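Local coordinates for DyP (Bjerkandera adusta, PDB 3VXJ), which probably uses heme b to reduce peroxides while oxidising dyes and phenolic substrates, as a member of the DyP-type peroxidase family, at residues A[23-28]-A[130-135]; A[79-84]-A[209-214]; A[109-114]-A[147-152]; A[237-242]-A[254-259]. All coordinates share one frame; numbering follows the deposited sequence.

Contact 1: A[23-28]-A[130-135]; sequences KERFVF and FLDQFT
Lys23 opens the contact with its CB, which lies 3.8 Å from Leu131 CD1. Its chain then bends at chi2 and leads its amine away from the helix. Glu24 sends its side chain to the other side of the strand, where it touches Leu122 and Ile332. Arg25 carries most of the contact. Its CG stands anti to the backbone N (chi1 -177°), which sends the chain out toward the helix, and a bend at chi3 lays the guanidinium over Leu131. Leu131 CB sits over the centre of one guanidinium face, 3.7 Å from Arg25 CZ. The salt bridge is end-on, with both terminal nitrogens on one oxygen: Arg25 NH1 is 2.8 Å and Arg25 NH2 2.9 Å from Asp132 OD1. This oxygen lies in the guanidinium plane, but the carboxylate is turned 35° against it. NH1 uses the anti lone pair of OD1. Arg25 NH1 also donates to Thr135 OG1 at 3.1 Å, and the NE of Arg25 is bonded to Ser153 OG. With the guanidinium gone, as in an alanine, Asp132 would probably lose this positive mate and the flank of Leu131 would be uncovered. The pairing joins an inner strand of the four-stranded antiparallel sheet to helix 128-142, which packs on one face of it, part of the ferredoxin-like fold of the dimeric alpha+beta barrel family. The axes of 23-28 and 130-135 run at 31° to each other. Val27 touches more lightly, its CG2 4.2 Å from Thr135 OG1. Thr135 OG1 itself donates to Leu131 O at 2.8 Å, from above the carbonyl plane.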
# COMPACT_ATOMS: atom_id res chain seq x y z
N LYS A 23 -3.47 -14.60 -5.04
CA LYS A 23 -4.70 -14.41 -4.27
C LYS A 23 -4.33 -14.06 -2.84
O LYS A 23 -3.32 -14.54 -2.32
CB LYS A 23 -5.55 -15.69 -4.26
CG LYS A 23 -5.74 -16.38 -5.61
CD LYS A 23 -6.55 -15.52 -6.59
CE LYS A 23 -6.81 -16.29 -7.87
NZ LYS A 23 -7.58 -15.50 -8.88
N GLU A 24 -5.12 -13.23 -2.19
CA GLU A 24 -4.88 -12.95 -0.78
C GLU A 24 -6.20 -12.71 -0.07
O GLU A 24 -7.12 -12.14 -0.66
CB GLU A 24 -3.95 -11.74 -0.62
CG GLU A 24 -3.41 -11.52 0.79
CD GLU A 24 -2.49 -10.33 0.88
OE1 GLU A 24 -2.31 -9.61 -0.12
OE2 GLU A 24 -1.94 -10.10 1.98
N ARG A 25 -6.29 -13.17 1.18
CA ARG A 25 -7.47 -12.95 2.00
C ARG A 25 -7.07 -12.35 3.33
O ARG A 25 -6.09 -12.77 3.96
CB ARG A 25 -8.22 -14.26 2.23
CG ARG A 25 -9.52 -14.09 3.04
CD ARG A 25 -10.34 -15.37 3.04
NE ARG A 25 -10.83 -15.67 1.71
CZ ARG A 25 -11.35 -16.84 1.35
NH1 ARG A 25 -11.44 -17.83 2.23
NH2 ARG A 25 -11.77 -17.02 0.11
N PHE A 26 -7.82 -11.34 3.75
CA PHE A 26 -7.63 -10.70 5.03
C PHE A 26 -8.81 -11.12 5.91
O PHE A 26 -9.96 -10.78 5.61
CB PHE A 26 -7.59 -9.18 4.86
CG PHE A 26 -6.46 -8.69 3.99
CD1 PHE A 26 -5.28 -8.24 4.57
CD2 PHE A 26 -6.56 -8.71 2.59
CE1 PHE A 26 -4.22 -7.79 3.78
CE2 PHE A 26 -5.50 -8.27 1.79
CZ PHE A 26 -4.34 -7.81 2.39
N VAL A 27 -8.52 -11.91 6.93
CA VAL A 27 -9.56 -12.42 7.83
C VAL A 27 -9.50 -11.59 9.11
O VAL A 27 -8.57 -11.74 9.93
CB VAL A 27 -9.37 -13.93 8.16
CG1 VAL A 27 -10.49 -14.41 9.06
CG2 VAL A 27 -9.32 -14.77 6.88
N PHE A 28 -10.46 -10.70 9.25
CA PHE A 28 -10.54 -9.81 10.41
C PHE A 28 -11.33 -10.49 11.51
O PHE A 28 -12.37 -11.08 11.25
CB PHE A 28 -11.18 -8.47 10.02
CG PHE A 28 -10.42 -7.73 8.94
CD1 PHE A 28 -9.33 -6.92 9.27
CD2 PHE A 28 -10.74 -7.91 7.60
CE1 PHE A 28 -8.61 -6.27 8.27
CE2 PHE A 28 -10.03 -7.26 6.61
CZ PHE A 28 -8.96 -6.45 6.93
N PHE A 130 -7.72 -22.58 -2.13
CA PHE A 130 -6.66 -22.72 -1.14
C PHE A 130 -6.84 -21.71 -0.00
O PHE A 130 -6.62 -22.04 1.17
CB PHE A 130 -5.26 -22.58 -1.77
CG PHE A 130 -5.02 -23.45 -2.99
CD1 PHE A 130 -5.78 -24.60 -3.26
CD2 PHE A 130 -3.99 -23.12 -3.86
CE1 PHE A 130 -5.53 -25.38 -4.40
CE2 PHE A 130 -3.73 -23.90 -4.98
CZ PHE A 130 -4.49 -25.02 -5.25
N LEU A 131 -7.26 -20.49 -0.34
CA LEU A 131 -7.66 -19.52 0.68
C LEU A 131 -8.74 -20.11 1.58
O LEU A 131 -8.65 -20.00 2.80
CB LEU A 131 -8.17 -18.22 0.05
CG LEU A 131 -7.19 -17.39 -0.77
CD1 LEU A 131 -7.91 -16.17 -1.30
CD2 LEU A 131 -5.96 -16.97 0.04
N ASP A 132 -9.75 -20.75 0.98
CA ASP A 132 -10.80 -21.41 1.75
C ASP A 132 -10.25 -22.51 2.67
O ASP A 132 -10.63 -22.59 3.84
CB ASP A 132 -11.90 -21.98 0.84
CG ASP A 132 -12.66 -20.90 0.10
OD1 ASP A 132 -12.62 -19.72 0.53
OD2 ASP A 132 -13.32 -21.23 -0.91
N GLN A 133 -9.34 -23.34 2.15
CA GLN A 133 -8.75 -24.40 2.96
C GLN A 133 -8.02 -23.83 4.17
O GLN A 133 -8.18 -24.32 5.29
CB GLN A 133 -7.82 -25.28 2.13
CG GLN A 133 -8.54 -26.10 1.06
CD GLN A 133 -7.59 -26.93 0.22
OE1 GLN A 133 -6.55 -27.38 0.70
NE2 GLN A 133 -7.96 -27.14 -1.03
N PHE A 134 -7.26 -22.75 3.96
CA PHE A 134 -6.50 -22.15 5.06
C PHE A 134 -7.36 -21.33 6.01
O PHE A 134 -7.02 -21.23 7.20
CB PHE A 134 -5.29 -21.38 4.52
CG PHE A 134 -4.14 -22.28 4.18
CD1 PHE A 134 -4.16 -23.04 3.01
CD2 PHE A 134 -3.05 -22.40 5.05
CE1 PHE A 134 -3.10 -23.90 2.69
CE2 PHE A 134 -1.99 -23.26 4.74
CZ PHE A 134 -2.01 -24.01 3.56
N THR A 135 -8.47 -20.79 5.52
CA THR A 135 -9.46 -20.14 6.38
C THR A 135 -10.15 -21.19 7.27
O THR A 135 -10.32 -20.99 8.48
CB THR A 135 -10.50 -19.36 5.55
OG1 THR A 135 -9.84 -18.36 4.78
CG2 THR A 135 -11.51 -18.67 6.45

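Contact 2: A[79-84]-A[209-214]; sequences LGITDD and PSWALD
One direct hydrogen bond ties the two loops: Trp211 NE1 donates to Asp83 OD2 at 2.9 Å, with an N-H...O angle of 162°. The oxygen lies near the indole plane and offers its anti lone pair. Carboxylate and ring planes are 37° apart, so the acid meets the indole edge with a twist. The apolar contact lies next to this bond. Ile81 CG2 comes obliquely to the six-membered ring, 3.6 Å from Trp211 CZ2. Pro209 adds van der Waals contacts, its CG 3.9 Å from Asp83 CB and its CD 3.3 Å from Asp84 O. The indole reaches its partners because its CG is placed between the backbone N and the carbonyl carbon (chi1 60°). Pro209 CB of its own segment covers one ring face, off centre. The contact bridges two surface loops, one from each of the two family regions. The first follows helix 73-78, which ends in a Schellman motif with Gly80 at C-prime; the second includes a 3-10 turn at 210-212 and leads into strand 216-225. Trp211 also touches Ile440 and Phe429. A leucine in its place would probably leave Asp83 OD2 without its N-H donor and open a gap beside Ile81.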
# COMPACT_ATOMS: atom_id res chain seq x y z
N LEU A 79 -6.13 -9.37 24.91
CA LEU A 79 -5.19 -10.42 25.25
C LEU A 79 -4.32 -10.09 26.47
O LEU A 79 -3.40 -10.82 26.80
CB LEU A 79 -4.33 -10.76 24.03
CG LEU A 79 -5.13 -11.35 22.86
CD1 LEU A 79 -4.30 -11.44 21.59
CD2 LEU A 79 -5.69 -12.73 23.22
N GLY A 80 -4.62 -8.96 27.12
CA GLY A 80 -3.88 -8.55 28.31
C GLY A 80 -2.47 -8.09 28.01
O GLY A 80 -1.62 -8.11 28.91
N ILE A 81 -2.21 -7.67 26.77
CA ILE A 81 -0.90 -7.16 26.36
C ILE A 81 -1.03 -5.65 26.36
O ILE A 81 -1.51 -5.06 25.40
CB ILE A 81 -0.49 -7.69 24.95
CG1 ILE A 81 -0.63 -9.22 24.84
CG2 ILE A 81 0.91 -7.23 24.58
CD1 ILE A 81 0.18 -10.04 25.84
N THR A 82 -0.61 -5.03 27.46
CA THR A 82 -0.95 -3.64 27.74
C THR A 82 0.24 -2.68 27.67
O THR A 82 0.08 -1.47 27.92
CB THR A 82 -1.63 -3.52 29.12
OG1 THR A 82 -0.86 -4.26 30.07
CG2 THR A 82 -3.05 -4.11 29.06
N ASP A 83 1.41 -3.19 27.32
CA ASP A 83 2.59 -2.33 27.14
C ASP A 83 2.38 -1.39 25.96
O ASP A 83 1.99 -1.81 24.87
CB ASP A 83 3.86 -3.15 26.92
CG ASP A 83 4.21 -4.04 28.10
OD1 ASP A 83 3.93 -3.69 29.26
OD2 ASP A 83 4.79 -5.12 27.83
N ASP A 84 2.65 -0.11 26.18
CA ASP A 84 2.58 0.92 25.15
C ASP A 84 3.65 0.62 24.08
O ASP A 84 4.83 0.48 24.39
CB ASP A 84 2.80 2.29 25.82
CG ASP A 84 2.73 3.48 24.86
OD1 ASP A 84 2.51 3.33 23.65
OD2 ASP A 84 2.90 4.62 25.37
N PRO A 209 8.61 -1.50 23.54
CA PRO A 209 8.94 -2.62 24.42
C PRO A 209 9.94 -3.54 23.72
O PRO A 209 9.92 -3.66 22.49
CB PRO A 209 7.60 -3.34 24.62
CG PRO A 209 6.55 -2.38 24.16
CD PRO A 209 7.19 -1.48 23.16
N SER A 210 10.81 -4.19 24.48
CA SER A 210 11.78 -5.12 23.90
C SER A 210 11.10 -6.20 23.06
O SER A 210 11.63 -6.60 22.02
CB SER A 210 12.66 -5.74 24.99
OG SER A 210 11.94 -6.65 25.79
N TRP A 211 9.91 -6.65 23.48
CA TRP A 211 9.22 -7.71 22.74
C TRP A 211 8.73 -7.27 21.35
O TRP A 211 8.41 -8.12 20.51
CB TRP A 211 8.08 -8.32 23.55
CG TRP A 211 6.98 -7.39 23.98
CD1 TRP A 211 6.80 -6.84 25.22
CD2 TRP A 211 5.85 -6.96 23.20
NE1 TRP A 211 5.67 -6.08 25.26
CE2 TRP A 211 5.06 -6.14 24.03
CE3 TRP A 211 5.44 -7.19 21.88
CZ2 TRP A 211 3.88 -5.53 23.58
CZ3 TRP A 211 4.27 -6.59 21.43
CH2 TRP A 211 3.50 -5.77 22.28
N ALA A 212 8.70 -5.96 21.12
CA ALA A 212 8.28 -5.41 19.83
C ALA A 212 9.38 -5.43 18.76
O ALA A 212 9.13 -5.07 17.60
CB ALA A 212 7.72 -4.00 20.00
N LEU A 213 10.59 -5.85 19.13
CA LEU A 213 11.69 -5.95 18.16
C LEU A 213 11.27 -6.79 16.95
O LEU A 213 10.71 -7.88 17.10
CB LEU A 213 12.94 -6.55 18.81
CG LEU A 213 14.18 -6.68 17.92
CD1 LEU A 213 14.73 -5.32 17.53
CD2 LEU A 213 15.25 -7.49 18.64
N ASP A 214 11.55 -6.26 15.76
CA ASP A 214 11.35 -6.96 14.48
C ASP A 214 9.89 -7.16 14.11
O ASP A 214 9.57 -8.00 13.25
CB ASP A 214 12.15 -8.27 14.43
CG ASP A 214 13.63 -8.05 14.30
OD1 ASP A 214 14.03 -7.04 13.69
OD2 ASP A 214 14.39 -8.91 14.79

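Contact 3: A[109-114]-A[147-152]; sequences VAPFTG and TQVQAL
The carbonyl oxygen Ala110 O accepts a hydrogen bond from a water at 2.9 Å, and that water accepts in turn from Gln150 NE2 at 3.1 Å. The water thus bridges a loop carbonyl and a side-chain amide that stand too far apart for a direct bond. The amide is brought there by a bend of the Gln150 chain at chi2 (72°). Its other end, Gln150 OE1, takes a weak bond from the backbone N of Ala151. Nearer the backbone, the aliphatic part of Gln150 meets the proline ring at about a right angle, and Gln150 CB lies 3.7 Å from Pro111 CG. The same Pro111 CG is 3.9 Å from Val149 CG2, so the tip of the ring touches two successive residues of the strand. This is possible because Val149 and Gln150 form a classic beta bulge opposite Phe28, and both point toward the loop. A cis peptide bond precedes Pro111. Farther in, Phe112 and Leu152 approach from opposite directions, with Phe112 CZ 4.2 Å from Leu152 CD1. Phe28 meets the Phe112 ring edge-to-face, and Phe220 of strand 216-225 touches both Phe112 and Leu152. The loop therefore covers part of the outermost strand 146-155 of the N-terminal sheet. No direct hydrogen bond crosses the contact, so its hold rests on apolar surfaces, with a single water link joining the polar atoms.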
# COMPACT_ATOMS: atom_id res chain seq x y z
N VAL A 109 -17.61 1.56 6.25
CA VAL A 109 -18.58 0.51 6.58
C VAL A 109 -18.09 -0.46 7.66
O VAL A 109 -16.88 -0.60 7.90
CB VAL A 109 -19.03 -0.31 5.34
CG1 VAL A 109 -19.79 0.58 4.36
CG2 VAL A 109 -17.85 -0.97 4.67
N ALA A 110 -19.06 -1.12 8.29
CA ALA A 110 -18.78 -2.16 9.27
C ALA A 110 -17.94 -3.27 8.63
O ALA A 110 -18.08 -3.55 7.44
CB ALA A 110 -20.08 -2.71 9.82
N PRO A 111 -17.05 -3.91 9.42
CA PRO A 111 -16.84 -3.72 10.85
C PRO A 111 -15.71 -2.74 11.20
O PRO A 111 -15.17 -2.81 12.29
CB PRO A 111 -16.45 -5.12 11.31
CG PRO A 111 -15.67 -5.65 10.17
CD PRO A 111 -16.28 -5.06 8.91
N PHE A 112 -15.39 -1.83 10.29
CA PHE A 112 -14.28 -0.89 10.52
C PHE A 112 -14.65 0.37 11.28
O PHE A 112 -13.77 1.10 11.72
CB PHE A 112 -13.57 -0.54 9.20
CG PHE A 112 -12.92 -1.72 8.54
CD1 PHE A 112 -11.61 -2.06 8.85
CD2 PHE A 112 -13.61 -2.50 7.62
CE1 PHE A 112 -10.98 -3.15 8.26
CE2 PHE A 112 -12.99 -3.61 7.02
CZ PHE A 112 -11.67 -3.93 7.34
N THR A 113 -15.96 0.59 11.46
CA THR A 113 -16.50 1.82 12.07
C THR A 113 -16.47 1.75 13.61
O THR A 113 -17.50 1.83 14.28
CB THR A 113 -17.92 2.09 11.54
OG1 THR A 113 -18.69 0.88 11.58
CG2 THR A 113 -17.84 2.58 10.09
N GLY A 114 -15.27 1.62 14.15
CA GLY A 114 -15.05 1.51 15.58
C GLY A 114 -13.75 0.77 15.78
O GLY A 114 -12.89 0.78 14.89
N THR A 147 -14.19 -14.72 16.65
CA THR A 147 -15.27 -14.53 15.69
C THR A 147 -14.66 -13.84 14.48
O THR A 147 -13.98 -12.81 14.61
CB THR A 147 -16.42 -13.68 16.27
OG1 THR A 147 -17.03 -14.39 17.35
CG2 THR A 147 -17.49 -13.40 15.21
N GLN A 148 -14.88 -14.42 13.31
CA GLN A 148 -14.43 -13.82 12.07
C GLN A 148 -15.49 -12.80 11.65
O GLN A 148 -16.61 -13.17 11.28
CB GLN A 148 -14.20 -14.91 11.02
CG GLN A 148 -13.06 -15.86 11.42
CD GLN A 148 -12.97 -17.11 10.56
OE1 GLN A 148 -13.15 -17.07 9.35
NE2 GLN A 148 -12.67 -18.24 11.20
N VAL A 149 -15.14 -11.52 11.77
CA VAL A 149 -16.11 -10.43 11.58
C VAL A 149 -16.20 -9.96 10.13
O VAL A 149 -17.20 -9.35 9.73
CB VAL A 149 -15.84 -9.23 12.54
CG1 VAL A 149 -16.02 -9.68 14.00
CG2 VAL A 149 -14.44 -8.64 12.34
N GLN A 150 -15.16 -10.25 9.35
CA GLN A 150 -15.14 -9.91 7.92
C GLN A 150 -13.95 -10.57 7.27
O GLN A 150 -12.88 -10.67 7.86
CB GLN A 150 -15.04 -8.39 7.74
CG GLN A 150 -14.88 -7.89 6.30
CD GLN A 150 -16.15 -8.05 5.48
OE1 GLN A 150 -16.49 -9.14 5.05
NE2 GLN A 150 -16.85 -6.94 5.27
N ALA A 151 -14.13 -11.03 6.04
CA ALA A 151 -13.02 -11.44 5.20
C ALA A 151 -13.05 -10.61 3.93
O ALA A 151 -14.10 -10.50 3.29
CB ALA A 151 -13.11 -12.92 4.88
N LEU A 152 -11.91 -10.02 3.58
CA LEU A 152 -11.78 -9.31 2.32
C LEU A 152 -10.76 -10.05 1.48
O LEU A 152 -9.64 -10.29 1.93
CB LEU A 152 -11.34 -7.85 2.54
CG LEU A 152 -12.31 -6.92 3.28
CD1 LEU A 152 -11.70 -5.54 3.48
CD2 LEU A 152 -13.66 -6.80 2.57
O HOH W 1 -16.12 -3.92 5.33

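Contact 4: A[237-242]-A[254-259]; sequences NAIPAN and EFLGAR
Ile239 CD1 reaches Phe255 CD2 at 3.5 Å and Leu256 CA at 3.8 Å, entering between the two side chains at the helix surface. Ile239 CD1 also lies 3.9 Å from Arg259 CG, one turn along. Ile239 and Leu256 cross at about a right angle. The Phe255 ring is held between two groups. Asn242 ND2 sits over the centre of one face, 3.6 Å from Phe255 CZ, and Arg259 CG lies over the opposite face. The Asn242 amide stands nearly upright on the ring, their planes 82° apart, and Asn242 CB also rests on Phe255 CE2. Leu256 turns its CD2 to the start of 237-242, 3.7 Å from Asn237 CB. These contacts close a short excursion between helix 227-236 and helix 249-261, with a two-stranded antiparallel hairpin, 241-242 and 245-246, between them. The backbone of Ile239 is bonded to Gly252, near the start of the second helix. In the next shell, polar ends are fixed by main-chain atoms. Asn242 ND2 donates to Thr275 O and its OD1 accepts from Ala244 N, which sets the amide over the ring. Arg259 bends at chi2 and chi3, and its guanidinium reaches Leu405 O, Gly404 O and Glu300 O.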
# COMPACT_ATOMS: atom_id res chain seq x y z
N ASN A 237 -10.62 14.82 -20.77
CA ASN A 237 -9.57 15.80 -20.48
C ASN A 237 -8.25 15.46 -21.15
O ASN A 237 -7.18 15.93 -20.74
CB ASN A 237 -9.43 15.97 -18.97
CG ASN A 237 -10.66 16.60 -18.36
OD1 ASN A 237 -10.83 17.82 -18.42
ND2 ASN A 237 -11.53 15.78 -17.80
N ALA A 238 -8.33 14.64 -22.19
CA ALA A 238 -7.16 14.15 -22.91
C ALA A 238 -6.23 15.29 -23.26
O ALA A 238 -6.66 16.35 -23.71
CB ALA A 238 -7.59 13.42 -24.17
N ILE A 239 -4.94 15.08 -23.04
CA ILE A 239 -3.95 16.10 -23.33
C ILE A 239 -3.80 16.22 -24.85
O ILE A 239 -3.57 15.21 -25.52
CB ILE A 239 -2.61 15.79 -22.62
CG1 ILE A 239 -2.83 15.88 -21.11
CG2 ILE A 239 -1.51 16.73 -23.09
CD1 ILE A 239 -1.71 15.36 -20.27
N PRO A 240 -3.96 17.44 -25.41
CA PRO A 240 -3.96 17.55 -26.88
C PRO A 240 -2.60 17.29 -27.54
O PRO A 240 -2.57 16.82 -28.67
CB PRO A 240 -4.40 18.99 -27.15
CG PRO A 240 -4.22 19.71 -25.90
CD PRO A 240 -4.30 18.72 -24.76
N ALA A 241 -1.50 17.59 -26.85
CA ALA A 241 -0.16 17.49 -27.43
C ALA A 241 0.87 17.43 -26.32
O ALA A 241 0.63 17.90 -25.21
CB ALA A 241 0.14 18.69 -28.32
N ASN A 242 2.02 16.85 -26.62
CA ASN A 242 3.16 17.02 -25.75
C ASN A 242 4.36 17.43 -26.58
O ASN A 242 4.19 17.76 -27.76
CB ASN A 242 3.39 15.79 -24.84
CG ASN A 242 3.75 14.53 -25.60
OD1 ASN A 242 4.34 14.57 -26.68
ND2 ASN A 242 3.42 13.39 -25.00
N GLU A 254 -4.39 8.34 -22.37
CA GLU A 254 -3.36 7.49 -21.77
C GLU A 254 -2.28 8.36 -21.15
O GLU A 254 -1.83 8.10 -20.03
CB GLU A 254 -2.73 6.55 -22.81
CG GLU A 254 -3.68 5.52 -23.43
CD GLU A 254 -4.32 4.51 -22.45
OE1 GLU A 254 -3.99 4.45 -21.24
OE2 GLU A 254 -5.18 3.74 -22.94
N PHE A 255 -1.87 9.40 -21.86
CA PHE A 255 -0.85 10.32 -21.35
C PHE A 255 -1.33 11.02 -20.08
O PHE A 255 -0.58 11.10 -19.10
CB PHE A 255 -0.47 11.33 -22.43
CG PHE A 255 0.68 12.24 -22.06
CD1 PHE A 255 1.89 11.74 -21.57
CD2 PHE A 255 0.56 13.61 -22.25
CE1 PHE A 255 2.95 12.60 -21.27
CE2 PHE A 255 1.61 14.47 -21.95
CZ PHE A 255 2.81 13.97 -21.46
N LEU A 256 -2.58 11.50 -20.07
CA LEU A 256 -3.10 12.12 -18.85
C LEU A 256 -3.06 11.16 -17.65
O LEU A 256 -2.65 11.56 -16.55
CB LEU A 256 -4.52 12.68 -19.08
CG LEU A 256 -5.15 13.36 -17.87
CD1 LEU A 256 -4.33 14.55 -17.38
CD2 LEU A 256 -6.55 13.81 -18.22
N GLY A 257 -3.44 9.90 -17.86
CA GLY A 257 -3.34 8.90 -16.80
C GLY A 257 -1.92 8.76 -16.29
O GLY A 257 -1.69 8.75 -15.06
N ALA A 258 -0.96 8.69 -17.21
CA ALA A 258 0.45 8.60 -16.82
C ALA A 258 0.93 9.84 -16.06
O ALA A 258 1.75 9.72 -15.15
CB ALA A 258 1.33 8.32 -18.05
N ARG A 259 0.44 11.01 -16.44
CA ARG A 259 0.78 12.26 -15.77
C ARG A 259 0.22 12.29 -14.34
O ARG A 259 0.86 12.84 -13.43
CB ARG A 259 0.26 13.45 -16.58
CG ARG A 259 0.92 13.61 -17.94
CD ARG A 259 2.32 14.16 -17.83
NE ARG A 259 2.30 15.58 -17.49
CZ ARG A 259 3.39 16.32 -17.36
NH1 ARG A 259 4.59 15.78 -17.52
NH2 ARG A 259 3.29 17.60 -17.06

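In the fold
Contacts 1 and 3 share the N-terminal four-stranded antiparallel sheet, with centres about 15 Å apart. They touch directly, because strands 23-31 and 146-155 are neighbours there, and helix 128-142 leads into strand 146-155. Their segments alternate along the chain, which interlocks the sheet, its helix and the 109-114 loop. Contact 2 lies about 24 Å from contact 3 between centres. Its segments enclose contact 3 along the chain, and it links the two family regions at the surface. Contact 4 follows all of these, within the C-terminal region, and its centre is about 49 Å from that of contact 2, across the chain's centre. Its Arg259 side chain is about 13 Å from the heme.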